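Local coordinates for protein tubulin binding cofactor C (Leishmania major, PDB 5AJ8) that probably helps alpha- and beta-tubulin fold and assemble into heterodimers as a TBCC-family chaperone, this chain being its C-terminal beta-helix domain, at residues F93-Y96 and R97-V100; V139-F142 and Q143-K146; T132-N135 and Y136-V139. The protein carries 1 engineered substitution. One frame throughout, in Å; residues are numbered along the deposited sequence.

Interaction 1: F93-Y96 and R97-V100; sequences FGPY and RCWV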
loop_
_atom_site.group_PDB
_atom_site.type_symbol
_atom_site.label_atom_id
_atom_site.label_comp_id
_atom_site.label_asym_id
_atom_site.label_seq_id
_atom_site.Cartn_x
_atom_site.Cartn_y
_atom_site.Cartn_z
ATOM N N PHE A 93 0.893 10.294 -1.793
ATOM C CA PHE A 93 -0.019 9.478 -0.977
ATOM C C PHE A 93 -1.484 9.777 -1.174
ATOM O O PHE A 93 -1.916 10.920 -1.198
ATOM C CB PHE A 93 0.321 9.609 0.508
ATOM C CG PHE A 93 1.592 8.914 0.885
ATOM C CD1 PHE A 93 2.804 9.492 0.624
ATOM C CD2 PHE A 93 1.556 7.670 1.495
ATOM C CE1 PHE A 93 3.976 8.854 0.968
ATOM C CE2 PHE A 93 2.713 7.006 1.822
ATOM C CZ PHE A 93 3.932 7.596 1.556
ATOM N N GLY A 94 -2.241 8.704 -1.285
ATOM C CA GLY A 94 -3.677 8.747 -1.450
ATOM C C GLY A 94 -4.315 7.662 -0.596
ATOM O O GLY A 94 -3.614 6.894 0.089
ATOM N N PRO A 95 -5.649 7.608 -0.612
ATOM C CA PRO A 95 -6.415 6.615 0.127
ATOM C C PRO A 95 -6.642 5.290 -0.625
ATOM O O PRO A 95 -6.806 5.262 -1.866
ATOM C CB PRO A 95 -7.744 7.325 0.322
ATOM C CG PRO A 95 -7.930 8.066 -0.972
ATOM C CD PRO A 95 -6.533 8.573 -1.302
ATOM N N TYR A 96 -6.696 4.219 0.156
ATOM C CA TYR A 96 -6.888 2.836 -0.328
ATOM C C TYR A 96 -8.225 2.654 -1.068
ATOM O O TYR A 96 -8.360 1.795 -1.956
ATOM C CB TYR A 96 -6.824 1.915 0.892
ATOM C CG TYR A 96 -6.811 0.424 0.680
ATOM C CD1 TYR A 96 -5.802 -0.195 -0.056
ATOM C CD2 TYR A 96 -7.779 -0.378 1.264
ATOM C CE1 TYR A 96 -5.755 -1.561 -0.202
ATOM C CE2 TYR A 96 -7.745 -1.748 1.124
ATOM C CZ TYR A 96 -6.731 -2.337 0.389
ATOM O OH TYR A 96 -6.691 -3.699 0.258
ATOM N N ARG A 97 -9.203 3.462 -0.697
ATOM C CA ARG A 97 -10.501 3.430 -1.335
ATOM C C ARG A 97 -10.438 3.691 -2.872
ATOM O O ARG A 97 -11.369 3.347 -3.581
ATOM C CB ARG A 97 -11.473 4.401 -0.640
ATOM C CG ARG A 97 -11.097 5.860 -0.767
ATOM C CD ARG A 97 -12.075 6.774 -0.038
ATOM N NE ARG A 97 -11.597 8.155 -0.077
ATOM C CZ ARG A 97 -11.007 8.813 0.928
ATOM N NH1 ARG A 97 -10.827 8.247 2.125
ATOM N NH2 ARG A 97 -10.606 10.078 0.746
ATOM N N CYS A 98 -9.337 4.280 -3.369
ATOM C CA CYS A 98 -9.130 4.399 -4.820
ATOM C C CYS A 98 -9.047 3.046 -5.521
ATOM O O CYS A 98 -9.213 2.983 -6.734
ATOM C CB CYS A 98 -7.860 5.215 -5.142
ATOM S SG CYS A 98 -8.020 6.922 -4.572
ATOM N N TRP A 99 -8.740 1.967 -4.797
ATOM C CA TRP A 99 -8.838 0.648 -5.412
ATOM C C TRP A 99 -10.292 0.179 -5.384
ATOM O O TRP A 99 -10.678 -0.625 -4.534
ATOM C CB TRP A 99 -7.893 -0.375 -4.769
ATOM C CG TRP A 99 -7.928 -1.714 -5.464
ATOM C CD1 TRP A 99 -8.331 -1.969 -6.753
ATOM C CD2 TRP A 99 -7.512 -2.960 -4.930
ATOM N NE1 TRP A 99 -8.193 -3.294 -7.042
ATOM C CE2 TRP A 99 -7.683 -3.927 -5.939
ATOM C CE3 TRP A 99 -7.007 -3.365 -3.687
ATOM C CZ2 TRP A 99 -7.377 -5.268 -5.739
ATOM C CZ3 TRP A 99 -6.683 -4.701 -3.507
ATOM C CH2 TRP A 99 -6.868 -5.624 -4.513
ATOM N N VAL A 100 -11.080 0.726 -6.309
ATOM C CA VAL A 100 -12.489 0.406 -6.451
ATOM C C VAL A 100 -12.664 -1.082 -6.720
ATOM O O VAL A 100 -13.607 -1.697 -6.230
ATOM C CB VAL A 100 -13.167 1.231 -7.576
ATOM C CG1 VAL A 100 -14.640 0.851 -7.708
ATOM C CG2 VAL A 100 -13.062 2.737 -7.297
#

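Interaction 2: V139-F142 and Q143-K146; sequences VDDF and QWVK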
loop_
_atom_site.group_PDB
_atom_site.type_symbol
_atom_site.label_atom_id
_atom_site.label_comp_id
_atom_site.label_asym_id
_atom_site.label_seq_id
_atom_site.Cartn_x
_atom_site.Cartn_y
_atom_site.Cartn_z
ATOM N N VAL A 139 2.893 11.564 6.869
ATOM C CA VAL A 139 3.979 10.637 6.548
ATOM C C VAL A 139 5.177 11.049 7.372
ATOM O O VAL A 139 5.397 12.237 7.604
ATOM C CB VAL A 139 4.295 10.649 5.033
ATOM C CG1 VAL A 139 5.564 9.871 4.717
ATOM C CG2 VAL A 139 3.104 10.099 4.247
ATOM N N ASP A 140 5.921 10.065 7.851
ATOM C CA ASP A 140 7.014 10.277 8.806
ATOM C C ASP A 140 8.327 10.106 8.068
ATOM O O ASP A 140 8.872 9.017 7.988
ATOM C CB ASP A 140 6.879 9.263 9.959
ATOM C CG ASP A 140 7.990 9.358 11.027
ATOM O OD1 ASP A 140 8.819 10.296 11.012
ATOM O OD2 ASP A 140 7.969 8.474 11.939
ATOM N N ASP A 141 8.832 11.205 7.520
ATOM C CA ASP A 141 10.093 11.196 6.809
ATOM C C ASP A 141 11.120 11.584 7.876
ATOM O O ASP A 141 11.578 12.709 7.940
ATOM C CB ASP A 141 10.034 12.171 5.647
ATOM C CG ASP A 141 11.314 12.217 4.840
ATOM O OD1 ASP A 141 12.235 11.404 5.102
ATOM O OD2 ASP A 141 11.385 13.065 3.920
ATOM N N PHE A 142 11.436 10.615 8.726
ATOM C CA PHE A 142 12.106 10.877 10.016
ATOM C C PHE A 142 13.548 11.385 9.892
ATOM O O PHE A 142 14.018 12.067 10.779
ATOM C CB PHE A 142 12.053 9.649 10.919
ATOM C CG PHE A 142 12.943 8.513 10.476
ATOM C CD1 PHE A 142 12.485 7.560 9.582
ATOM C CD2 PHE A 142 14.221 8.375 10.996
ATOM C CE1 PHE A 142 13.294 6.510 9.184
ATOM C CE2 PHE A 142 15.039 7.341 10.593
ATOM C CZ PHE A 142 14.577 6.404 9.686
ATOM N N GLN A 143 14.233 11.109 8.784
ATOM C CA GLN A 143 15.581 11.669 8.582
ATOM C C GLN A 143 15.555 13.126 8.121
ATOM O O GLN A 143 16.576 13.801 8.192
ATOM C CB GLN A 143 16.384 10.826 7.601
ATOM C CG GLN A 143 16.571 9.408 8.106
ATOM C CD GLN A 143 17.478 8.576 7.234
ATOM O OE1 GLN A 143 17.518 8.738 6.014
ATOM N NE2 GLN A 143 18.213 7.669 7.858
ATOM N N TRP A 144 14.400 13.623 7.673
ATOM C CA TRP A 144 14.280 15.037 7.346
ATOM C C TRP A 144 14.068 15.830 8.637
ATOM O O TRP A 144 12.959 15.916 9.161
ATOM C CB TRP A 144 13.140 15.293 6.375
ATOM C CG TRP A 144 13.083 16.703 5.927
ATOM C CD1 TRP A 144 12.333 17.708 6.463
ATOM C CD2 TRP A 144 13.803 17.281 4.837
ATOM N NE1 TRP A 144 12.544 18.872 5.773
ATOM C CE2 TRP A 144 13.442 18.638 4.771
ATOM C CE3 TRP A 144 14.717 16.780 3.905
ATOM C CZ2 TRP A 144 13.975 19.512 3.815
ATOM C CZ3 TRP A 144 15.227 17.653 2.937
ATOM C CH2 TRP A 144 14.859 18.997 2.914
ATOM N N VAL A 145 15.147 16.393 9.146
ATOM C CA VAL A 145 15.107 17.116 10.420
ATOM C C VAL A 145 15.180 18.651 10.276
ATOM O O VAL A 145 15.081 19.340 11.291
ATOM C CB VAL A 145 16.200 16.627 11.405
ATOM C CG1 VAL A 145 15.948 15.171 11.775
ATOM C CG2 VAL A 145 17.602 16.843 10.817
ATOM N N LYS A 146 15.306 19.179 9.050
ATOM C CA LYS A 146 15.124 20.627 8.821
ATOM C C LYS A 146 13.745 21.064 9.284
ATOM O O LYS A 146 12.857 20.242 9.471
ATOM C CB LYS A 146 15.282 21.033 7.347
ATOM C CG LYS A 146 16.687 20.903 6.786
ATOM C CD LYS A 146 16.798 19.712 5.857
ATOM C CE LYS A 146 18.232 19.303 5.607
ATOM N NZ LYS A 146 18.311 17.981 4.929
HETATM O O HOH W 1 13.562 9.719 6.279
#

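Interaction 3: T132-N135 and Y136-V139; sequences TEQN and YVKV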
loop_
_atom_site.group_PDB
_atom_site.type_symbol
_atom_site.label_atom_id
_atom_site.label_comp_id
_atom_site.label_asym_id
_atom_site.label_seq_id
_atom_site.Cartn_x
_atom_site.Cartn_y
_atom_site.Cartn_z
ATOM N N THR A 132 -8.285 5.637 11.590
ATOM C CA THR A 132 -7.132 5.293 10.758
ATOM C C THR A 132 -7.218 5.630 9.265
ATOM O O THR A 132 -6.175 5.733 8.612
ATOM C CB THR A 132 -6.769 3.804 10.926
ATOM O OG1 THR A 132 -7.910 2.982 10.625
ATOM C CG2 THR A 132 -6.276 3.544 12.378
ATOM N N GLU A 133 -8.421 5.779 8.714
ATOM C CA GLU A 133 -8.539 5.924 7.247
ATOM C C GLU A 133 -7.659 7.045 6.697
ATOM O O GLU A 133 -7.073 6.905 5.624
ATOM C CB GLU A 133 -9.993 6.112 6.768
ATOM C CG GLU A 133 -10.093 6.114 5.231
ATOM C CD GLU A 133 -11.514 6.034 4.685
ATOM O OE1 GLU A 133 -12.454 6.268 5.461
ATOM O OE2 GLU A 133 -11.684 5.738 3.475
ATOM N N GLN A 134 -7.587 8.141 7.455
ATOM C CA GLN A 134 -6.890 9.360 7.042
ATOM C C GLN A 134 -5.416 9.437 7.467
ATOM O O GLN A 134 -4.801 10.475 7.318
ATOM C CB GLN A 134 -7.693 10.611 7.486
ATOM C CG GLN A 134 -9.105 10.685 6.834
ATOM C CD GLN A 134 -9.075 10.678 5.285
ATOM O OE1 GLN A 134 -9.677 9.816 4.612
ATOM N NE2 GLN A 134 -8.349 11.636 4.718
ATOM N N ASN A 135 -4.836 8.338 7.947
ATOM C CA ASN A 135 -3.403 8.318 8.259
ATOM C C ASN A 135 -2.498 8.519 7.045
ATOM O O ASN A 135 -1.354 8.926 7.193
ATOM C CB ASN A 135 -3.009 7.030 8.988
ATOM C CG ASN A 135 -3.480 7.009 10.440
ATOM O OD1 ASN A 135 -3.806 8.052 11.013
ATOM N ND2 ASN A 135 -3.509 5.833 11.037
ATOM N N TYR A 136 -3.012 8.288 5.848
ATOM C CA TYR A 136 -2.202 8.502 4.644
ATOM C C TYR A 136 -1.784 9.968 4.403
ATOM O O TYR A 136 -0.872 10.206 3.631
ATOM C CB TYR A 136 -2.913 7.949 3.401
ATOM C CG TYR A 136 -4.059 8.776 2.950
ATOM C CD1 TYR A 136 -5.328 8.550 3.451
ATOM C CD2 TYR A 136 -3.897 9.788 2.020
ATOM C CE1 TYR A 136 -6.393 9.312 3.056
ATOM C CE2 TYR A 136 -4.981 10.556 1.623
ATOM C CZ TYR A 136 -6.220 10.294 2.150
ATOM O OH TYR A 136 -7.299 11.041 1.776
ATOM N N VAL A 137 -2.469 10.946 4.999
ATOM C CA VAL A 137 -2.103 12.350 4.778
ATOM C C VAL A 137 -0.914 12.759 5.650
ATOM O O VAL A 137 -0.369 13.804 5.453
ATOM C CB VAL A 137 -3.269 13.364 4.969
ATOM C CG1 VAL A 137 -4.475 12.971 4.122
ATOM C CG2 VAL A 137 -3.653 13.517 6.440
ATOM N N LYS A 138 -0.522 11.926 6.609
ATOM C CA LYS A 138 0.626 12.229 7.442
ATOM C C LYS A 138 1.689 11.144 7.228
ATOM O O LYS A 138 1.403 9.966 7.309
ATOM C CB LYS A 138 0.246 12.403 8.908
ATOM C CG LYS A 138 1.453 12.618 9.819
ATOM C CD LYS A 138 1.086 13.339 11.106
ATOM C CE LYS A 138 2.261 14.105 11.704
ATOM N NZ LYS A 138 2.945 13.396 12.827
ATOM N N VAL A 139 2.893 11.564 6.869
ATOM C CA VAL A 139 3.979 10.637 6.548
ATOM C C VAL A 139 5.177 11.049 7.372
ATOM O O VAL A 139 5.397 12.237 7.604
ATOM C CB VAL A 139 4.295 10.649 5.033
ATOM C CG1 VAL A 139 5.564 9.871 4.717
ATOM C CG2 VAL A 139 3.104 10.099 4.247
#

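Interaction 1: F93-Y96 and R97-V100
Arg97 folds back across the ring of Pro95, two residues earlier in the chain. Pro95 CB sits over the centre of one face of the guanidinium, 3.6 Å from Arg97 CZ. The ring atom CG lies nearly as close. The two side chains are not parallel but meet at a slant. CG of Arg97 stands between its own backbone N and carbonyl carbon (chi1 65°), and the chain then runs extended to NE. This turns the flat group back over the proline. The contact probably helps to fix the rotation of the guanidinium, whose NH1 forms a salt bridge with Glu133 and probably a hydrogen bond with Gln134.

Cys98 meets Pro95 from another direction. Its SG packs 3.8 Å from Pro95 CG. The backbones are joined as well: Cys98 N gives a hydrogen bond of 3.1 Å to Pro95 O at 163°.

Tyr96 and Trp99 form the second pair. Their side chains run side by side and point the same way. Tyr96 OH comes to the edge of the indole, near its plane, 3.9 Å from Trp99 CZ3. The CE1 atom of Tyr96 lies 4.1 Å from Trp99 CE3. The rings therefore touch without stacking. Between their backbones, Trp99 N bonds to Tyr96 O at 2.9 Å. The buried polar ends have partners elsewhere in the chain: Tyr96 OH bonds to Cys41 O, and Trp99 NE1 to Thr166 O. Tyr40 and Tyr59 add rings around the indole.

Two successive backbone bonds from residue i+3 to residue i are the mark of a short 3-10 segment. Here it follows strand 91-95, a strand of the parallel beta-helix, and turns the chain out of that strand. Trp99 then centres an inverse gamma turn.

Interaction 2: V139-F142 and Q143-K146
Asp141 and Trp144 close a tight turn through one backbone hydrogen bond. Trp144 N donates to Asp141 O at 3.0 Å, with an N-H...O angle of 147°.

The other polar contact within the turn runs through a water. It accepts from Gln143 N at 2.9 Å and lies near Asp141 OD1. That second approach is too short to be trusted in detail. A bridge from the carboxylate to the turn backbone is still plausible. The other carboxylate oxygen, OD2, is hydrogen-bonded to Ser150 OG, which ties the turn to the chain further on. The indole NH of Trp144 makes a similar tie, bonding to Arg148 O.

The apolar contact is a CH-pi one, from Gln143 CG to Phe142. The carbon lies over one face of the ring, 4.0 Å from the centroid and displaced toward the rim. The side chains run alongside each other and point the same way. Phe142 CG stands between its backbone N and carbonyl carbon (chi1 71°), which swings the ring to the side where Gln143 can lie on it. The Gln143 chain then extends past the ring.

The remaining touches are van der Waals ones. Trp144 CB packs 3.4 Å from Asp141 O and lies close to OD2 as well. The indole projects clear of the turn. There, Lys146 CD lies over one face of it, and the His152 ring meets it with its plane roughly perpendicular. A lighter contact joins Val145 CG1 to Phe142 O at 3.8 Å. Phe142 and Trp144 also touch crystal neighbours, so lattice packing may influence their positions.

The four residues from Asp141 to Trp144 form a type I beta turn. It starts at the end of the short, weakly bonded strand 140-141, an outermost strand of one parallel sheet, and begins the surface loop that leads to strand 153-155.

Interaction 3: T132-N135 and Y136-V139
Gln134 reaches Tyr136 through its side-chain amide. NE2 donates to Tyr136 OH at 3.2 Å, with an N-H...O angle of 151° and the hydroxyl tilted out of the amide plane. The two side chains lie alongside each other, but the amide plane is turned 77° from the ring. A bend at chi2 folds the glutamine up beside the tyrosine. Its other amide atom, OE1, probably accepts from Arg97, the salt-bridge partner of Glu133, so both ends of the amide appear to be used.

Three of the backbone oxygens accept i+3 N-H groups. Thr132 O takes Asn135 N, and Asn135 O takes Lys138 N. The bond from Val137 N to Gln134 O is weak, at 3.3 Å. Glu133 O instead faces the Tyr136 ring edge, in its plane, 3.2 Å from CD1. Asn135 ND2 finds its acceptor at Cys79 O. Val137 CG1 lies over one face of the tyrosine ring.

Such i+3 to i bonds are characteristic of 3-10 turns. They carry the chain from helix 129-132 toward strand 140-141, with Tyr136 packed on Pro95 and Val77 of the beta-helix.

Along the chain the order is interaction 1, interaction 3, interaction 2. Interactions 1 and 3 have centres about 11 Å apart and touch directly: Arg97 of interaction 1 reaches Glu133 and Gln134 of interaction 3, and Tyr136 packs on the end of strand 91-95. Interaction 3 runs straight on into interaction 2, sharing Val139, with centres about 16 Å apart. Interactions 1 and 2 lie about 24 Å apart between centres, yet Phe93 still packs against Val139. Strands 91-95 and 140-141 belong to different parallel sheets of the beta-helix. The 132-139 segment thus lies against one sheet and leads to an outermost strand of another.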